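Local coordinates for peptidoglycan-binding domain 1 (PDB 5NM7), which probably degrades bacterial peptidoglycan as a modular phage endolysin, joining a peptidoglycan-binding domain to a lysozyme-like N-acetylmuramidase domain, at residues L75-L80 / A93-N98; D85-D90 / R216-D221; F181-F186 / L211-R216. All blocks are in the same frame, centred on the assembly; numbering follows the deposited sequence.

Contact 1: residues L75-L80 / A93-N98; sequences LTDADL and AVRAVN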
ATOM      1  N   LEU A  75       0.900  -6.495  -6.879  1.00 18.29           N
ATOM      2  CA  LEU A  75      -0.256  -7.132  -6.306  1.00 19.98           C
ATOM      3  C   LEU A  75      -1.306  -7.411  -7.362  1.00 18.66           C
ATOM      4  O   LEU A  75      -1.494  -6.626  -8.291  1.00 19.54           O
ATOM      5  CB  LEU A  75      -0.851  -6.205  -5.220  1.00 20.29           C
ATOM      6  CG  LEU A  75      -1.607  -6.840  -4.083  1.00 21.23           C
ATOM      7  CD1 LEU A  75      -0.661  -7.696  -3.234  1.00 20.24           C
ATOM      8  CD2 LEU A  75      -2.291  -5.780  -3.237  1.00 22.06           C
ATOM      9  N   THR A  76      -1.995  -8.535  -7.212  1.00 20.34           N
ATOM     10  CA  THR A  76      -3.136  -8.920  -8.069  1.00 22.04           C
ATOM     11  C   THR A  76      -4.461  -8.981  -7.293  1.00 22.53           C
ATOM     12  O   THR A  76      -4.454  -9.043  -6.074  1.00 20.48           O
ATOM     13  CB  THR A  76      -2.872 -10.289  -8.703  1.00 23.19           C
ATOM     14  OG1 THR A  76      -3.008 -11.317  -7.703  1.00 23.82           O
ATOM     15  CG2 THR A  76      -1.457 -10.380  -9.330  1.00 24.47           C
ATOM     16  N   ASP A  77      -5.587  -9.034  -8.008  1.00 21.68           N
ATOM     17  CA  ASP A  77      -6.905  -9.285  -7.400  1.00 23.49           C
ATOM     18  C   ASP A  77      -6.900 -10.519  -6.522  1.00 21.69           C
ATOM     19  O   ASP A  77      -7.479 -10.518  -5.426  1.00 21.85           O
ATOM     20  CB  ASP A  77      -8.002  -9.522  -8.450  1.00 27.36           C
ATOM     21  CG  ASP A  77      -8.683  -8.276  -8.869  1.00 32.23           C
ATOM     22  OD1 ASP A  77      -8.495  -7.211  -8.220  1.00 27.70           O
ATOM     23  OD2 ASP A  77      -9.433  -8.366  -9.878  1.00 38.76           O
ATOM     24  N   ALA A  78      -6.242 -11.574  -7.013  1.00 22.40           N
ATOM     25  CA  ALA A  78      -6.202 -12.841  -6.302  1.00 21.46           C
ATOM     26  C   ALA A  78      -5.493 -12.703  -4.965  1.00 20.22           C
ATOM     27  O   ALA A  78      -5.879 -13.376  -3.998  1.00 21.64           O
ATOM     28  CB  ALA A  78      -5.544 -13.934  -7.124  1.00 22.93           C
ATOM     29  N   ASP A  79      -4.458 -11.870  -4.892  1.00 18.65           N
ATOM     30  CA  ASP A  79      -3.838 -11.589  -3.599  1.00 17.63           C
ATOM     31  C   ASP A  79      -4.821 -10.957  -2.623  1.00 18.30           C
ATOM     32  O   ASP A  79      -4.764 -11.251  -1.423  1.00 18.34           O
ATOM     33  CB  ASP A  79      -2.623 -10.676  -3.731  1.00 17.49           C
ATOM     34  CG  ASP A  79      -1.523 -11.278  -4.569  1.00 19.40           C
ATOM     35  OD1 ASP A  79      -1.212 -12.499  -4.375  1.00 19.55           O
ATOM     36  OD2 ASP A  79      -0.978 -10.534  -5.417  1.00 20.27           O
ATOM     37  N   LEU A  80      -5.686 -10.064  -3.112  1.00 18.15           N
ATOM     38  CA  LEU A  80      -6.682  -9.428  -2.221  1.00 18.87           C
ATOM     39  C   LEU A  80      -7.698 -10.436  -1.737  1.00 18.51           C
ATOM     40  O   LEU A  80      -8.108 -10.392  -0.561  1.00 19.90           O
ATOM     41  CB  LEU A  80      -7.383  -8.239  -2.905  1.00 20.52           C
ATOM     42  CG  LEU A  80      -6.412  -7.089  -3.234  1.00 20.93           C
ATOM     43  CD1 LEU A  80      -7.188  -5.960  -3.914  1.00 22.31           C
ATOM     44  CD2 LEU A  80      -5.671  -6.556  -2.028  1.00 21.45           C
ATOM     45  N   ALA A  93     -14.280  -4.978   1.753  1.00 19.21           N
ATOM     46  CA  ALA A  93     -13.555  -4.258   2.781  1.00 18.90           C
ATOM     47  C   ALA A  93     -12.049  -4.287   2.569  1.00 18.45           C
ATOM     48  O   ALA A  93     -11.357  -3.277   2.800  1.00 18.71           O
ATOM     49  CB  ALA A  93     -13.907  -4.773   4.191  1.00 21.16           C
ATOM     50  N   VAL A  94     -11.543  -5.426   2.123  1.00 18.69           N
ATOM     51  CA  VAL A  94     -10.109  -5.571   1.795  1.00 19.23           C
ATOM     52  C   VAL A  94      -9.734  -4.718   0.597  1.00 16.83           C
ATOM     53  O   VAL A  94      -8.724  -4.039   0.625  1.00 16.95           O
ATOM     54  CB  VAL A  94      -9.719  -7.038   1.556  1.00 21.40           C
ATOM     55  CG1 VAL A  94      -8.298  -7.156   1.034  1.00 21.95           C
ATOM     56  CG2 VAL A  94      -9.853  -7.816   2.866  1.00 23.45           C
ATOM     57  N   ARG A  95     -10.579  -4.723  -0.420  1.00 16.93           N
ATOM     58  CA  ARG A  95     -10.378  -3.834  -1.550  1.00 18.95           C
ATOM     59  C   ARG A  95     -10.373  -2.374  -1.156  1.00 18.51           C
ATOM     60  O   ARG A  95      -9.515  -1.605  -1.608  1.00 18.00           O
ATOM     61  CB  ARG A  95     -11.460  -4.049  -2.596  1.00 19.93           C
ATOM     62  CG  ARG A  95     -11.403  -5.390  -3.284  1.00 23.26           C
ATOM     63  CD  ARG A  95     -12.377  -5.323  -4.462  1.00 25.35           C
ATOM     64  NE  ARG A  95     -12.427  -6.543  -5.249  1.00 32.56           N
ATOM     65  CZ  ARG A  95     -11.501  -6.956  -6.129  1.00 34.14           C
ATOM     66  NH1 ARG A  95     -10.374  -6.264  -6.357  1.00 35.75           N
ATOM     67  NH2 ARG A  95     -11.709  -8.085  -6.796  1.00 35.25           N
ATOM     68  N   ALA A  96     -11.295  -1.967  -0.267  1.00 16.99           N
ATOM     69  CA  ALA A  96     -11.301  -0.608   0.260  1.00 16.10           C
ATOM     70  C   ALA A  96     -10.058  -0.251   1.036  1.00 15.53           C
ATOM     71  O   ALA A  96      -9.484   0.773   0.848  1.00 15.62           O
ATOM     72  CB  ALA A  96     -12.533  -0.386   1.126  1.00 16.98           C
ATOM     73  N   VAL A  97      -9.601  -1.139   1.921  1.00 16.34           N
ATOM     74  CA  VAL A  97      -8.354  -0.913   2.656  1.00 17.71           C
ATOM     75  C   VAL A  97      -7.157  -0.804   1.746  1.00 17.09           C
ATOM     76  O   VAL A  97      -6.300   0.059   1.923  1.00 16.60           O
ATOM     77  CB  VAL A  97      -8.098  -2.012   3.686  1.00 20.81           C
ATOM     78  CG1 VAL A  97      -6.711  -1.873   4.302  1.00 22.82           C
ATOM     79  CG2 VAL A  97      -9.113  -1.858   4.786  1.00 22.31           C
ATOM     80  N   ASN A  98      -7.082  -1.700   0.789  1.00 17.46           N
ATOM     81  CA  ASN A  98      -5.996  -1.660  -0.181  1.00 18.93           C
ATOM     82  C   ASN A  98      -5.988  -0.356  -0.953  1.00 19.70           C
ATOM     83  O   ASN A  98      -4.948   0.279  -1.107  1.00 19.55           O
ATOM     84  CB  ASN A  98      -6.092  -2.822  -1.131  1.00 19.26           C
ATOM     85  CG  ASN A  98      -4.882  -2.920  -2.019  1.00 19.17           C
ATOM     86  OD1 ASN A  98      -3.752  -3.034  -1.539  1.00 17.78           O
ATOM     87  ND2 ASN A  98      -5.103  -2.850  -3.316  1.00 21.18           N
TER
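Leu80 packs against Val94 and Asn98 where the first turn of helix 77-87 meets helix 91-101, two consecutive helices of the lysozyme-like part. A Thr76-Asp79 capping box opens the first helix: Asp79 N donates to Thr76 OG1 over 3.2 Å, and Thr76 N returns a bond to Asp79 OD2. On the tight side, leucine and valine methyls pack against the Asn98 amide. Leu80 CD2 lies 3.7 Å from Asn98 CG, the two side chains crossing at about a right angle, and 4.1 Å from Val94 CG1. Asn98 CG stands anti to its own backbone N (chi1 -172°), which turns the amide toward both leucines; the Leu75 and Asn98 side chains come from opposite directions, Leu75 CD2 stopping 3.5 Å from Asn98 OD1. Leu211 of helix 207-219 backs both leucines.

Toward the partly exposed side, a single ionic link spans the gap. The extended Arg95 chain carries its guanidinium to Asp77, with Leu80 CD1 beside Arg95 NH1. Asp77 OD1 has a second partner in Ala53 N, from the peptidoglycan-binding part. Carboxylate and guanidinium planes stand 79° apart: Arg95 NH1 reaches Asp77 OD1 at 2.8 Å with a straight N-H, in the guanidinium plane but from above that of the carboxylate.

Contact 2: residues D85-D90 / R216-D221; sequences DRLQVD and RFVLAD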
ATOM      1  N   ASP A  85      -9.686 -13.891   2.760  1.00 22.30           N
ATOM      2  CA  ASP A  85      -9.771 -15.207   3.407  1.00 23.50           C
ATOM      3  C   ASP A  85      -8.953 -15.304   4.678  1.00 23.10           C
ATOM      4  O   ASP A  85      -9.444 -15.831   5.697  1.00 26.04           O
ATOM      5  CB  ASP A  85      -9.372 -16.298   2.439  1.00 27.12           C
ATOM      6  CG  ASP A  85     -10.319 -16.397   1.230  1.00 31.08           C
ATOM      7  OD1 ASP A  85     -11.456 -15.879   1.289  1.00 36.96           O
ATOM      8  OD2 ASP A  85      -9.920 -17.005   0.235  1.00 35.84           O
ATOM      9  N   ARG A  86      -7.710 -14.815   4.640  1.00 20.05           N
ATOM     10  CA  ARG A  86      -6.871 -14.811   5.818  1.00 21.97           C
ATOM     11  C   ARG A  86      -7.463 -14.048   6.990  1.00 21.93           C
ATOM     12  O   ARG A  86      -7.289 -14.444   8.159  1.00 22.74           O
ATOM     13  CB  ARG A  86      -5.470 -14.259   5.515  1.00 24.31           C
ATOM     14  CG  ARG A  86      -4.613 -15.159   4.681  1.00 28.51           C
ATOM     15  CD  ARG A  86      -4.097 -16.311   5.539  1.00 29.77           C
ATOM     16  NE  ARG A  86      -3.350 -15.824   6.687  1.00 34.57           N
ATOM     17  CZ  ARG A  86      -2.143 -15.313   6.590  1.00 30.19           C
ATOM     18  NH1 ARG A  86      -1.569 -15.273   5.405  1.00 35.13           N
ATOM     19  NH2 ARG A  86      -1.499 -14.885   7.665  1.00 27.74           N
ATOM     20  N   LEU A  87      -8.076 -12.907   6.685  1.00 20.92           N
ATOM     21  CA  LEU A  87      -8.622 -12.012   7.697  1.00 20.72           C
ATOM     22  C   LEU A  87     -10.046 -12.334   8.111  1.00 21.46           C
ATOM     23  O   LEU A  87     -10.492 -11.832   9.143  1.00 21.28           O
ATOM     24  CB  LEU A  87      -8.573 -10.557   7.193  1.00 18.88           C
ATOM     25  CG  LEU A  87      -7.169  -9.986   6.979  1.00 17.71           C
ATOM     26  CD1 LEU A  87      -7.255  -8.751   6.125  1.00 17.44           C
ATOM     27  CD2 LEU A  87      -6.527  -9.655   8.288  1.00 19.72           C
ATOM     28  N   GLN A  88     -10.747 -13.139   7.306  1.00 22.01           N
ATOM     29  CA  GLN A  88     -12.196 -13.351   7.439  1.00 24.08           C
ATOM     30  C   GLN A  88     -12.923 -12.005   7.406  1.00 24.85           C
ATOM     31  O   GLN A  88     -13.743 -11.670   8.265  1.00 22.95           O
ATOM     32  CB  GLN A  88     -12.535 -14.179   8.703  1.00 27.96           C
ATOM     33  CG  GLN A  88     -11.949 -15.576   8.675  1.00 35.86           C
ATOM     34  CD  GLN A  88     -12.638 -16.467   7.669  1.00 36.66           C
ATOM     35  OE1 GLN A  88     -13.857 -16.693   7.759  1.00 44.18           O
ATOM     36  NE2 GLN A  88     -11.900 -16.871   6.625  1.00 46.59           N
ATOM     37  N   VAL A  89     -12.552 -11.208   6.406  1.00 23.09           N
ATOM     38  CA  VAL A  89     -13.111  -9.884   6.174  1.00 23.41           C
ATOM     39  C   VAL A  89     -13.721  -9.936   4.771  1.00 25.85           C
ATOM     40  O   VAL A  89     -13.223 -10.620   3.879  1.00 22.85           O
ATOM     41  CB  VAL A  89     -11.994  -8.818   6.309  1.00 25.35           C
ATOM     42  CG1 VAL A  89     -12.430  -7.454   5.782  1.00 26.39           C
ATOM     43  CG2 VAL A  89     -11.517  -8.686   7.758  1.00 24.92           C
ATOM     44  N   ASP A  90     -14.832  -9.228   4.602  1.00 25.86           N
ATOM     45  CA  ASP A  90     -15.528  -9.123   3.346  1.00 27.42           C
ATOM     46  C   ASP A  90     -14.513  -8.594   2.296  1.00 23.73           C
ATOM     47  O   ASP A  90     -13.711  -7.709   2.582  1.00 23.05           O
ATOM     48  CB  ASP A  90     -16.767  -8.208   3.536  1.00 31.58           C
ATOM     49  CG  ASP A  90     -17.945  -8.905   4.316  1.00 38.71           C
ATOM     50  OD1 ASP A  90     -17.998 -10.153   4.457  1.00 45.99           O
ATOM     51  OD2 ASP A  90     -18.849  -8.181   4.775  1.00 42.07           O
ATOM     52  N   ARG A 216      -0.818  -9.991   8.567  1.00 16.11           N
ATOM     53  CA  ARG A 216      -0.324 -10.437   9.889  1.00 15.77           C
ATOM     54  C   ARG A 216      -0.435  -9.353  10.944  1.00 16.94           C
ATOM     55  O   ARG A 216      -0.756  -9.656  12.102  1.00 16.91           O
ATOM     56  CB  ARG A 216       1.092 -10.970   9.796  1.00 17.28           C
ATOM     57  CG  ARG A 216       1.224 -12.207   8.905  1.00 17.36           C
ATOM     58  CD  ARG A 216       2.695 -12.562   8.804  1.00 18.94           C
ATOM     59  NE  ARG A 216       2.948 -13.700   7.923  1.00 20.36           N
ATOM     60  CZ  ARG A 216       4.063 -14.448   7.953  1.00 21.77           C
ATOM     61  NH1 ARG A 216       5.018 -14.213   8.841  1.00 21.52           N
ATOM     62  NH2 ARG A 216       4.203 -15.456   7.080  1.00 21.75           N
ATOM     63  N   PHE A 217      -0.149  -8.107  10.562  1.00 16.61           N
ATOM     64  CA  PHE A 217      -0.200  -6.958  11.443  1.00 16.48           C
ATOM     65  C   PHE A 217      -1.594  -6.780  12.004  1.00 16.33           C
ATOM     66  O   PHE A 217      -1.769  -6.601  13.219  1.00 16.89           O
ATOM     67  CB  PHE A 217       0.225  -5.708  10.705  1.00 17.10           C
ATOM     68  CG  PHE A 217       0.186  -4.466  11.524  1.00 17.71           C
ATOM     69  CD1 PHE A 217      -0.840  -3.562  11.351  1.00 20.44           C
ATOM     70  CD2 PHE A 217       1.197  -4.152  12.424  1.00 19.56           C
ATOM     71  CE1 PHE A 217      -0.851  -2.401  12.088  1.00 21.64           C
ATOM     72  CE2 PHE A 217       1.189  -2.994  13.174  1.00 22.20           C
ATOM     73  CZ  PHE A 217       0.138  -2.099  13.003  1.00 21.87           C
ATOM     74  N   VAL A 218      -2.569  -6.895  11.123  1.00 15.66           N
ATOM     75  CA  VAL A 218      -3.972  -6.756  11.526  1.00 17.30           C
ATOM     76  C   VAL A 218      -4.387  -7.941  12.397  1.00 17.55           C
ATOM     77  O   VAL A 218      -5.043  -7.748  13.433  1.00 16.45           O
ATOM     78  CB  VAL A 218      -4.897  -6.568  10.340  1.00 17.72           C
ATOM     79  CG1 VAL A 218      -6.341  -6.481  10.790  1.00 18.59           C
ATOM     80  CG2 VAL A 218      -4.539  -5.267   9.610  1.00 18.99           C
ATOM     81  N   LEU A 219      -4.000  -9.143  11.995  1.00 15.94           N
ATOM     82  CA  LEU A 219      -4.298 -10.342  12.782  1.00 17.49           C
ATOM     83  C   LEU A 219      -3.738 -10.267  14.196  1.00 17.64           C
ATOM     84  O   LEU A 219      -4.337 -10.833  15.130  1.00 19.72           O
ATOM     85  CB  LEU A 219      -3.828 -11.606  12.078  1.00 17.77           C
ATOM     86  CG  LEU A 219      -4.596 -12.080  10.845  1.00 17.48           C
ATOM     87  CD1 LEU A 219      -3.910 -13.218  10.137  1.00 19.56           C
ATOM     88  CD2 LEU A 219      -6.031 -12.458  11.179  1.00 19.41           C
ATOM     89  N   ALA A 220      -2.606  -9.592  14.362  1.00 16.34           N
ATOM     90  CA  ALA A 220      -1.967  -9.425  15.669  1.00 18.70           C
ATOM     91  C   ALA A 220      -2.641  -8.422  16.595  1.00 20.08           C
ATOM     92  O   ALA A 220      -2.313  -8.386  17.784  1.00 21.40           O
ATOM     93  CB  ALA A 220      -0.503  -9.051  15.480  1.00 19.17           C
ATOM     94  N   ASP A 221      -3.573  -7.628  16.071  1.00 19.07           N
ATOM     95  CA  ASP A 221      -4.329  -6.671  16.860  1.00 20.66           C
ATOM     96  C   ASP A 221      -5.812  -6.993  16.759  1.00 19.20           C
ATOM     97  O   ASP A 221      -6.486  -6.624  15.830  1.00 17.95           O
ATOM     98  CB  ASP A 221      -4.023  -5.257  16.370  1.00 21.69           C
ATOM     99  CG  ASP A 221      -4.641  -4.188  17.264  1.00 24.27           C
ATOM    100  OD1 ASP A 221      -5.722  -4.430  17.856  1.00 22.69           O
ATOM    101  OD2 ASP A 221      -4.086  -3.092  17.331  1.00 25.58           O
TER
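This is a small helix-to-helix contact, apolar in the middle and charged at one margin, between the C-terminal turns of helices 77-87 and 207-219 in the lysozyme-like part of the enzyme. The first helix ends in a Schellman motif with Gln88, at positive phi, as the C-prime residue: Val89 N returns to Ala84 O, and Gln88 N makes a weak bond to Asp85 O. The Gln88 side chain uses the same carbonyl, NE2 lying 2.8 Å from Asp85 O in the carbonyl plane, on a lone pair. Two hydrogen-bond donors of Gln88 therefore converge on one oxygen at the helix end.

Across the gap, a single methyl does most of the apolar work. Leu87 CD2 sits 4.0 Å from both Val218 CG1 and Leu219 CG; the Leu87 side chain crosses that of the valine at about a right angle and that of the leucine obliquely. Leu225 of helix 222-229 touches both Leu87 and Val218.

At the outer margin Leu219 lies against Arg86, with its CD2 3.8 Å from Arg86 O. The arginine chain folds at chi2 and chi3 (-76° and -58°), which swings its guanidinium across the leucine toward Arg216. The two like charges are tolerable probably because both arginines pair with Glu212. Arg86 NH2 meets the aliphatic stem of Arg216 rather than its charged end: Arg216 CG lies 4.0 Å from it, at the edge of the Arg86 guanidinium and near its plane, while Leu219 CD1 lies obliquely 3.8 Å from the same NH2.

Contact 3: residues F181-F186 / L211-R216; sequences FQIMGF and LEAFVR. With GLY (glycine), chain E.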
ATOM      1  N   PHE A 181       2.258  -1.163   2.596  1.00 14.48           N
ATOM      2  CA  PHE A 181       1.536  -0.820   3.839  1.00 15.08           C
ATOM      3  C   PHE A 181       2.389  -0.265   4.960  1.00 16.24           C
ATOM      4  O   PHE A 181       1.912  -0.043   6.058  1.00 17.62           O
ATOM      5  CB  PHE A 181       0.726  -2.044   4.296  1.00 15.10           C
ATOM      6  CG  PHE A 181      -0.333  -2.399   3.334  1.00 14.85           C
ATOM      7  CD1 PHE A 181      -1.584  -1.784   3.386  1.00 16.40           C
ATOM      8  CD2 PHE A 181      -0.082  -3.258   2.304  1.00 16.09           C
ATOM      9  CE1 PHE A 181      -2.538  -2.065   2.443  1.00 16.58           C
ATOM     10  CE2 PHE A 181      -1.062  -3.562   1.386  1.00 16.32           C
ATOM     11  CZ  PHE A 181      -2.285  -2.938   1.434  1.00 16.91           C
ATOM     12  N   GLN A 182       3.672  -0.023   4.682  1.00 14.95           N
ATOM     13  CA  GLN A 182       4.558   0.645   5.606  1.00 15.50           C
ATOM     14  C   GLN A 182       4.523   0.024   7.008  1.00 15.25           C
ATOM     15  O   GLN A 182       4.276   0.715   8.012  1.00 16.56           O
ATOM     16  CB  GLN A 182       4.301   2.153   5.583  1.00 17.22           C
ATOM     17  CG  GLN A 182       4.739   2.781   4.272  1.00 17.56           C
ATOM     18  CD  GLN A 182       6.258   2.806   4.143  1.00 17.99           C
ATOM     19  OE1 GLN A 182       6.905   3.617   4.796  1.00 18.76           O
ATOM     20  NE2 GLN A 182       6.815   1.910   3.365  1.00 18.15           N
ATOM     21  N   ILE A 183       4.725  -1.286   7.032  1.00 15.70           N
ATOM     22  CA  ILE A 183       4.759  -2.027   8.299  1.00 16.18           C
ATOM     23  C   ILE A 183       6.129  -1.823   8.928  1.00 17.53           C
ATOM     24  O   ILE A 183       7.171  -2.035   8.266  1.00 16.94           O
ATOM     25  CB  ILE A 183       4.417  -3.490   8.087  1.00 16.69           C
ATOM     26  CG1 ILE A 183       3.045  -3.657   7.417  1.00 16.65           C
ATOM     27  CG2 ILE A 183       4.495  -4.252   9.410  1.00 17.06           C
ATOM     28  CD1 ILE A 183       1.872  -3.061   8.165  1.00 17.72           C
ATOM     29  N   MET A 184       6.147  -1.402  10.200  1.00 16.82           N
ATOM     30  CA  MET A 184       7.399  -1.247  10.910  1.00 18.21           C
ATOM     31  C   MET A 184       8.113  -2.570  11.117  1.00 17.89           C
ATOM     32  O   MET A 184       7.525  -3.568  11.528  1.00 17.84           O
ATOM     33  CB  MET A 184       7.193  -0.566  12.234  1.00 19.02           C
ATOM     34  CG  MET A 184       6.759   0.884  12.140  1.00 20.49           C
ATOM     35  SD  MET A 184       7.975   1.967  11.381  1.00 22.91           S
ATOM     36  CE  MET A 184       9.431   1.763  12.392  1.00 21.82           C
ATOM     37  N   GLY A 185       9.412  -2.579  10.847  1.00 16.65           N
ATOM     38  CA  GLY A 185      10.214  -3.753  10.976  1.00 16.17           C
ATOM     39  C   GLY A 185      10.206  -4.359  12.399  1.00 16.53           C
ATOM     40  O   GLY A 185      10.327  -5.569  12.525  1.00 16.73           O
ATOM     41  N   PHE A 186      10.021  -3.530  13.421  1.00 17.91           N
ATOM     42  CA  PHE A 186      10.031  -4.048  14.793  1.00 18.83           C
ATOM     43  C   PHE A 186       8.879  -5.009  15.103  1.00 19.94           C
ATOM     44  O   PHE A 186       8.923  -5.729  16.136  1.00 18.62           O
ATOM     45  CB  PHE A 186      10.111  -2.938  15.822  1.00 19.67           C
ATOM     46  CG  PHE A 186       8.896  -2.054  15.930  1.00 19.69           C
ATOM     47  CD1 PHE A 186       7.716  -2.510  16.522  1.00 22.41           C
ATOM     48  CD2 PHE A 186       8.941  -0.747  15.492  1.00 18.96           C
ATOM     49  CE1 PHE A 186       6.610  -1.672  16.626  1.00 22.03           C
ATOM     50  CE2 PHE A 186       7.852   0.096  15.595  1.00 19.31           C
ATOM     51  CZ  PHE A 186       6.683  -0.366  16.164  1.00 21.91           C
ATOM     52  N   LEU A 211       1.737  -7.117   1.425  1.00 16.43           N
ATOM     53  CA  LEU A 211       0.331  -7.284   1.877  1.00 15.85           C
ATOM     54  C   LEU A 211       0.234  -8.348   2.978  1.00 16.95           C
ATOM     55  O   LEU A 211      -0.538  -8.177   3.912  1.00 17.64           O
ATOM     56  CB  LEU A 211      -0.587  -7.684   0.752  1.00 16.49           C
ATOM     57  CG  LEU A 211      -2.070  -7.991   1.062  1.00 17.42           C
ATOM     58  CD1 LEU A 211      -2.781  -6.793   1.662  1.00 17.21           C
ATOM     59  CD2 LEU A 211      -2.761  -8.451  -0.194  1.00 18.80           C
ATOM     60  N   GLU A 212       1.006  -9.429   2.864  1.00 16.08           N
ATOM     61  CA  GLU A 212       1.010 -10.492   3.892  1.00 16.92           C
ATOM     62  C   GLU A 212       1.429  -9.909   5.229  1.00 17.67           C
ATOM     63  O   GLU A 212       0.853 -10.265   6.252  1.00 17.38           O
ATOM     64  CB  GLU A 212       1.905 -11.673   3.476  1.00 19.99           C
ATOM     65  CG  GLU A 212       2.142 -12.769   4.527  1.00 21.23           C
ATOM     66  CD  GLU A 212       0.901 -13.481   4.992  1.00 23.20           C
ATOM     67  OE1 GLU A 212      -0.191 -13.418   4.368  1.00 27.93           O
ATOM     68  OE2 GLU A 212       0.967 -14.132   6.067  1.00 21.65           O
ATOM     69  N   ALA A 213       2.415  -8.992   5.228  1.00 16.74           N
ATOM     70  CA  ALA A 213       2.801  -8.306   6.437  1.00 16.29           C
ATOM     71  C   ALA A 213       1.662  -7.522   7.030  1.00 15.97           C
ATOM     72  O   ALA A 213       1.407  -7.585   8.275  1.00 17.09           O
ATOM     73  CB  ALA A 213       3.999  -7.419   6.242  1.00 17.50           C
ATOM     74  N   PHE A 214       0.949  -6.816   6.173  1.00 15.39           N
ATOM     75  CA  PHE A 214      -0.260  -6.097   6.631  1.00 15.74           C
ATOM     76  C   PHE A 214      -1.284  -7.047   7.231  1.00 16.06           C
ATOM     77  O   PHE A 214      -1.810  -6.773   8.307  1.00 16.06           O
ATOM     78  CB  PHE A 214      -0.877  -5.264   5.500  1.00 15.39           C
ATOM     79  CG  PHE A 214      -2.264  -4.742   5.786  1.00 15.55           C
ATOM     80  CD1 PHE A 214      -2.436  -3.534   6.430  1.00 16.59           C
ATOM     81  CD2 PHE A 214      -3.379  -5.456   5.410  1.00 16.67           C
ATOM     82  CE1 PHE A 214      -3.685  -3.055   6.711  1.00 17.41           C
ATOM     83  CE2 PHE A 214      -4.650  -4.980   5.701  1.00 16.49           C
ATOM     84  CZ  PHE A 214      -4.789  -3.775   6.337  1.00 16.73           C
ATOM     85  N   VAL A 215      -1.553  -8.145   6.547  1.00 15.46           N
ATOM     86  CA  VAL A 215      -2.517  -9.144   7.050  1.00 16.11           C
ATOM     87  C   VAL A 215      -2.086  -9.614   8.438  1.00 16.87           C
ATOM     88  O   VAL A 215      -2.893  -9.638   9.388  1.00 17.21           O
ATOM     89  CB  VAL A 215      -2.637 -10.319   6.081  1.00 16.63           C
ATOM     90  CG1 VAL A 215      -3.348 -11.501   6.701  1.00 17.48           C
ATOM     91  CG2 VAL A 215      -3.369  -9.864   4.824  1.00 16.00           C
ATOM     92  N   ARG A 216      -0.818  -9.991   8.567  1.00 16.11           N
ATOM     93  CA  ARG A 216      -0.324 -10.437   9.889  1.00 15.77           C
ATOM     94  C   ARG A 216      -0.435  -9.353  10.944  1.00 16.94           C
ATOM     95  O   ARG A 216      -0.756  -9.656  12.102  1.00 16.91           O
ATOM     96  CB  ARG A 216       1.092 -10.970   9.796  1.00 17.28           C
ATOM     97  CG  ARG A 216       1.224 -12.207   8.905  1.00 17.36           C
ATOM     98  CD  ARG A 216       2.695 -12.562   8.804  1.00 18.94           C
ATOM     99  NE  ARG A 216       2.948 -13.700   7.923  1.00 20.36           N
ATOM    100  CZ  ARG A 216       4.063 -14.448   7.953  1.00 21.77           C
ATOM    101  NH1 ARG A 216       5.018 -14.213   8.841  1.00 21.52           N
ATOM    102  NH2 ARG A 216       4.203 -15.456   7.080  1.00 21.75           N
TER
HETATM  103  N   GLY E 303      -2.200 -12.963   2.460  1.00 33.47           N
HETATM  104  CA  GLY E 303      -1.944 -11.783   1.563  1.00 37.15           C
HETATM  105  C   GLY E 303      -1.034 -12.130   0.411  1.00 37.57           C
HETATM  106  O   GLY E 303      -0.670 -13.297   0.324  1.00 44.30           O
HETATM  107  OXT GLY E 303      -0.670 -11.305  -0.458  1.00 32.09           O
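Phe181 lays one face of its ring over the CB and CG of Phe214. The methylene makes a CH-pi contact, Phe214 CB standing 4.1 Å from the Phe181 ring centroid and 29° off the ring normal. The two rings are inclined by 32° with centroids 4.6 Å apart, and their closest atoms are Phe181 CD1 and Phe214 CD1 at 3.6 Å. With chi1 at 167°, Phe214 swings its ring away from its own backbone N and toward the Phe181 ring, whose CE1 lies over one face near the rim. Farther along the Phe181 ring, Leu211 runs side by side with it and brings its CD1 to 3.7 Å from Phe181 CE2.

The contact seats a beta-hairpin on helix 207-219. Gln182 and Ile183 form a G1 beta bulge opposite Trp178, at the turn between the last two strands of a small antiparallel sheet. From the first residue of its strand, Ile183 packs CG1 4.1 Å from Ala213 CB and lays CD1 against the Phe214 backbone.

The other side of the helix carries a bound glycine. Its amino nitrogen donates to Glu212 OE1 over 2.8 Å, and Leu211 CD2 comes within 3.5 Å of its OXT. Arg86 NH1 also bridges to Glu212 OE1, so that oxygen serves two cationic partners. Glu212 OE2 takes Arg216 NE at 2.7 Å, in the guanidinium plane and on the anti side of the carboxylate.

How the contacts relate
Helix 207-219 is the common wall: contact 2 takes its last turn, contact 3 the turns before, and they share Arg216. Helix 77-87 likewise joins contact 1 at its start to contact 2 at its end, their centres about 12 Å apart. Between contacts 1 and 3 the cores merge, Val97 CG1 reaching Phe214 CZ at 3.4 Å and Asn98 OD1 reaching Phe181 CZ at 3.3 Å; Val94 CG2 continues the packing to Val89 CG1 of contact 2 at 3.9 Å. One glycine pocket draws on all three: Asp79 from contact 1, Arg86 from contact 2, Leu211 and Glu212 from contact 3, with Ala83 and Ala208 completing it.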